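Local coordinates for protein endonuclease V (PDB 3GA2) that probably initiates repair of deaminated DNA as a magnesium-dependent endonuclease that nicks the strand at the second phosphodiester bond 3' to a deoxyinosine, at residues A[143-148]-A[212-217]. The protein carries 1 engineered substitution. Sequence-based numbering, arbitrary orientation.
Sequences IAKTYL and ESRLPI
CG of Lys145 lies over one face of the Arg214 guanidinium, while CB of Lys145 comes in obliquely beside NH2 of Arg214, 3.4 Å away. This is where, in an RNase H-like fold, the end of the central strand 140-144 meets the loop leading into helix 217-235. At the guanidinium edge, NH1 of Arg214 gives a long hydrogen bond of 3.3 Å to the backbone O of Lys145, with an N-H...O angle of 152°. The carbonyl is met in its own plane, on a lone pair, although the oxygen sits somewhat off the guanidinium plane. Pro187 O offers the same nitrogen a second, weak bond.

The two side chains cross at about a right angle, and the extended lysine runs on past the arginine. Its CG stands opposite the carbonyl carbon (chi1 -59°) and the chain runs extended from there, carrying NZ to salt bridges with Asp116 and Asp223. Asp116 and nearby Asp46 are the predicted magnesium ligands, which puts the lysine amine beside the probable metal site. Lys145 NZ ends 6.3 Å from Arg214 NH2, without contact between the like charges.

Deeper in, the branches of Ile143 meet the edge of the Pro216 ring, CG2 of Ile143 lying 3.8 Å from CD of Pro216 and CG1 of Ile143 facing CG of Pro216. Pro216 holds the N-cap position, right before helix 217-235. Leu215 fills in between the lysine and the isoleucine: its CD2 touches Lys145 CG and Ile143 CG2, and its CD1 rests 3.6 Å from Lys145 CE.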
ATOM      1  N   ILE A 143      -1.347  -4.215  -1.766  1.00 12.18           N
ATOM      2  CA  ILE A 143      -2.610  -4.790  -2.228  1.00 12.72           C
ATOM      3  C   ILE A 143      -3.101  -3.895  -3.383  1.00 10.18           C
ATOM      4  O   ILE A 143      -3.708  -2.848  -3.144  1.00  9.88           O
ATOM      5  CB  ILE A 143      -3.685  -4.774  -1.113  1.00 13.20           C
ATOM      6  CG1 ILE A 143      -3.215  -5.575   0.106  1.00 16.41           C
ATOM      7  CG2 ILE A 143      -4.994  -5.342  -1.652  1.00 19.28           C
ATOM      8  CD1 ILE A 143      -3.074  -7.079  -0.144  1.00  6.37           C
ATOM      9  N   ALA A 144      -2.834  -4.301  -4.621  1.00  5.25           N
ATOM     10  CA  ALA A 144      -3.242  -3.514  -5.790  1.00 11.05           C
ATOM     11  C   ALA A 144      -4.536  -4.021  -6.452  1.00 12.71           C
ATOM     12  O   ALA A 144      -4.728  -5.226  -6.611  1.00 10.83           O
ATOM     13  CB  ALA A 144      -2.100  -3.486  -6.816  1.00  5.93           C
ATOM     14  N   LYS A 145      -5.407  -3.095  -6.855  1.00 15.12           N
ATOM     15  CA  LYS A 145      -6.680  -3.438  -7.498  1.00  7.97           C
ATOM     16  C   LYS A 145      -6.511  -3.650  -8.996  1.00 10.93           C
ATOM     17  O   LYS A 145      -7.368  -4.241  -9.647  1.00 11.71           O
ATOM     18  CB  LYS A 145      -7.709  -2.326  -7.288  1.00  8.82           C
ATOM     19  CG  LYS A 145      -8.044  -2.003  -5.846  1.00 17.24           C
ATOM     20  CD  LYS A 145      -8.864  -0.718  -5.772  1.00 15.59           C
ATOM     21  CE  LYS A 145      -9.103  -0.290  -4.340  1.00 16.31           C
ATOM     22  NZ  LYS A 145      -9.870   0.979  -4.267  1.00 32.03           N
ATOM     23  N   THR A 146      -5.415  -3.141  -9.548  1.00 14.37           N
ATOM     24  CA  THR A 146      -5.162  -3.280 -10.976  1.00 11.06           C
ATOM     25  C   THR A 146      -3.768  -3.832 -11.206  1.00 20.56           C
ATOM     26  O   THR A 146      -2.847  -3.591 -10.418  1.00 13.56           O
ATOM     27  CB  THR A 146      -5.278  -1.932 -11.707  1.00 14.59           C
ATOM     28  OG1 THR A 146      -4.256  -1.045 -11.241  1.00 15.84           O
ATOM     29  CG2 THR A 146      -6.644  -1.303 -11.453  1.00 12.78           C
ATOM     30  N   TYR A 147      -3.616  -4.563 -12.304  1.00 16.19           N
ATOM     31  CA  TYR A 147      -2.345  -5.175 -12.641  1.00 15.72           C
ATOM     32  C   TYR A 147      -1.395  -4.267 -13.402  1.00 19.85           C
ATOM     33  O   TYR A 147      -1.744  -3.710 -14.439  1.00 25.67           O
ATOM     34  CB  TYR A 147      -2.579  -6.440 -13.464  1.00 13.43           C
ATOM     35  CG  TYR A 147      -1.301  -7.136 -13.881  1.00 13.40           C
ATOM     36  CD1 TYR A 147      -0.465  -7.728 -12.935  1.00 15.20           C
ATOM     37  CD2 TYR A 147      -0.938  -7.214 -15.228  1.00 19.15           C
ATOM     38  CE1 TYR A 147       0.701  -8.389 -13.318  1.00 23.55           C
ATOM     39  CE2 TYR A 147       0.225  -7.868 -15.625  1.00 21.02           C
ATOM     40  CZ  TYR A 147       1.037  -8.455 -14.665  1.00 24.17           C
ATOM     41  OH  TYR A 147       2.174  -9.112 -15.059  1.00 25.44           O
ATOM     42  N   LEU A 148      -0.182  -4.137 -12.876  1.00 23.84           N
ATOM     43  CA  LEU A 148       0.856  -3.332 -13.505  1.00 29.36           C
ATOM     44  C   LEU A 148       1.705  -4.278 -14.355  1.00 28.07           C
ATOM     45  O   LEU A 148       2.494  -5.058 -13.818  1.00 23.79           O
ATOM     46  CB  LEU A 148       1.725  -2.677 -12.430  1.00 34.90           C
ATOM     47  CG  LEU A 148       2.852  -1.772 -12.933  1.00 33.28           C
ATOM     48  CD1 LEU A 148       2.265  -0.592 -13.697  1.00 34.99           C
ATOM     49  CD2 LEU A 148       3.673  -1.281 -11.749  1.00 38.23           C
ATOM     50  N   GLU A 212     -17.112 -10.182   1.329  1.00 45.65           N
ATOM     51  CA  GLU A 212     -17.882  -8.949   1.211  1.00 33.91           C
ATOM     52  C   GLU A 212     -17.165  -8.058   0.196  1.00 31.65           C
ATOM     53  O   GLU A 212     -17.793  -7.295  -0.537  1.00 32.35           O
ATOM     54  CB  GLU A 212     -17.946  -8.237   2.565  1.00 36.55           C
ATOM     55  CG  GLU A 212     -19.273  -7.557   2.861  1.00 53.25           C
ATOM     56  CD  GLU A 212     -20.341  -8.535   3.324  1.00 57.37           C
ATOM     57  OE1 GLU A 212     -20.633  -9.501   2.586  1.00 55.74           O
ATOM     58  OE2 GLU A 212     -20.891  -8.331   4.429  1.00 59.27           O
ATOM     59  N   SER A 213     -15.840  -8.172   0.168  1.00 28.67           N
ATOM     60  CA  SER A 213     -15.006  -7.404  -0.748  1.00 32.00           C
ATOM     61  C   SER A 213     -13.730  -8.165  -1.066  1.00 28.04           C
ATOM     62  O   SER A 213     -13.352  -9.096  -0.352  1.00 27.58           O
ATOM     63  CB  SER A 213     -14.640  -6.053  -0.140  1.00 30.72           C
ATOM     64  OG  SER A 213     -15.801  -5.271   0.081  1.00 59.74           O
ATOM     65  N   ARG A 214     -13.063  -7.771  -2.141  1.00 16.77           N
ATOM     66  CA  ARG A 214     -11.822  -8.433  -2.521  1.00 22.45           C
ATOM     67  C   ARG A 214     -10.634  -7.780  -1.818  1.00 17.36           C
ATOM     68  O   ARG A 214      -9.501  -8.241  -1.944  1.00 13.16           O
ATOM     69  CB  ARG A 214     -11.625  -8.367  -4.034  1.00 21.44           C
ATOM     70  CG  ARG A 214     -11.647  -6.966  -4.599  1.00 16.77           C
ATOM     71  CD  ARG A 214     -11.362  -6.988  -6.091  1.00 21.12           C
ATOM     72  NE  ARG A 214     -11.369  -5.641  -6.654  1.00 21.95           N
ATOM     73  CZ  ARG A 214     -10.534  -5.225  -7.597  1.00 18.75           C
ATOM     74  NH1 ARG A 214      -9.615  -6.050  -8.090  1.00 16.96           N
ATOM     75  NH2 ARG A 214     -10.616  -3.984  -8.043  1.00 12.84           N
ATOM     76  N   LEU A 215     -10.897  -6.709  -1.080  1.00  7.85           N
ATOM     77  CA  LEU A 215      -9.838  -6.022  -0.360  1.00 18.14           C
ATOM     78  C   LEU A 215      -9.844  -6.430   1.100  1.00 14.92           C
ATOM     79  O   LEU A 215     -10.901  -6.533   1.717  1.00 16.15           O
ATOM     80  CB  LEU A 215     -10.021  -4.505  -0.432  1.00 15.67           C
ATOM     81  CG  LEU A 215     -10.086  -3.869  -1.815  1.00 27.44           C
ATOM     82  CD1 LEU A 215     -10.289  -2.375  -1.640  1.00 22.55           C
ATOM     83  CD2 LEU A 215      -8.810  -4.151  -2.600  1.00 21.66           C
ATOM     84  N   PRO A 216      -8.658  -6.670   1.677  1.00 17.74           N
ATOM     85  CA  PRO A 216      -8.619  -7.057   3.092  1.00 11.90           C
ATOM     86  C   PRO A 216      -9.294  -6.002   3.963  1.00 12.47           C
ATOM     87  O   PRO A 216      -9.243  -4.813   3.654  1.00 19.98           O
ATOM     88  CB  PRO A 216      -7.121  -7.220   3.372  1.00 12.25           C
ATOM     89  CG  PRO A 216      -6.459  -6.374   2.315  1.00 22.87           C
ATOM     90  CD  PRO A 216      -7.308  -6.602   1.096  1.00 10.34           C
ATOM     91  N   ILE A 217      -9.930  -6.444   5.045  1.00 13.64           N
ATOM     92  CA  ILE A 217     -10.656  -5.549   5.946  1.00 15.43           C
ATOM     93  C   ILE A 217     -10.038  -4.168   6.171  1.00 17.22           C
ATOM     94  O   ILE A 217     -10.688  -3.159   5.931  1.00 12.34           O
ATOM     95  CB  ILE A 217     -10.903  -6.216   7.319  1.00 17.89           C
ATOM     96  CG1 ILE A 217     -11.782  -7.456   7.138  1.00 27.71           C
ATOM     97  CG2 ILE A 217     -11.601  -5.250   8.257  1.00 16.27           C
ATOM     98  CD1 ILE A 217     -11.885  -8.312   8.386  1.00 28.47           C
TER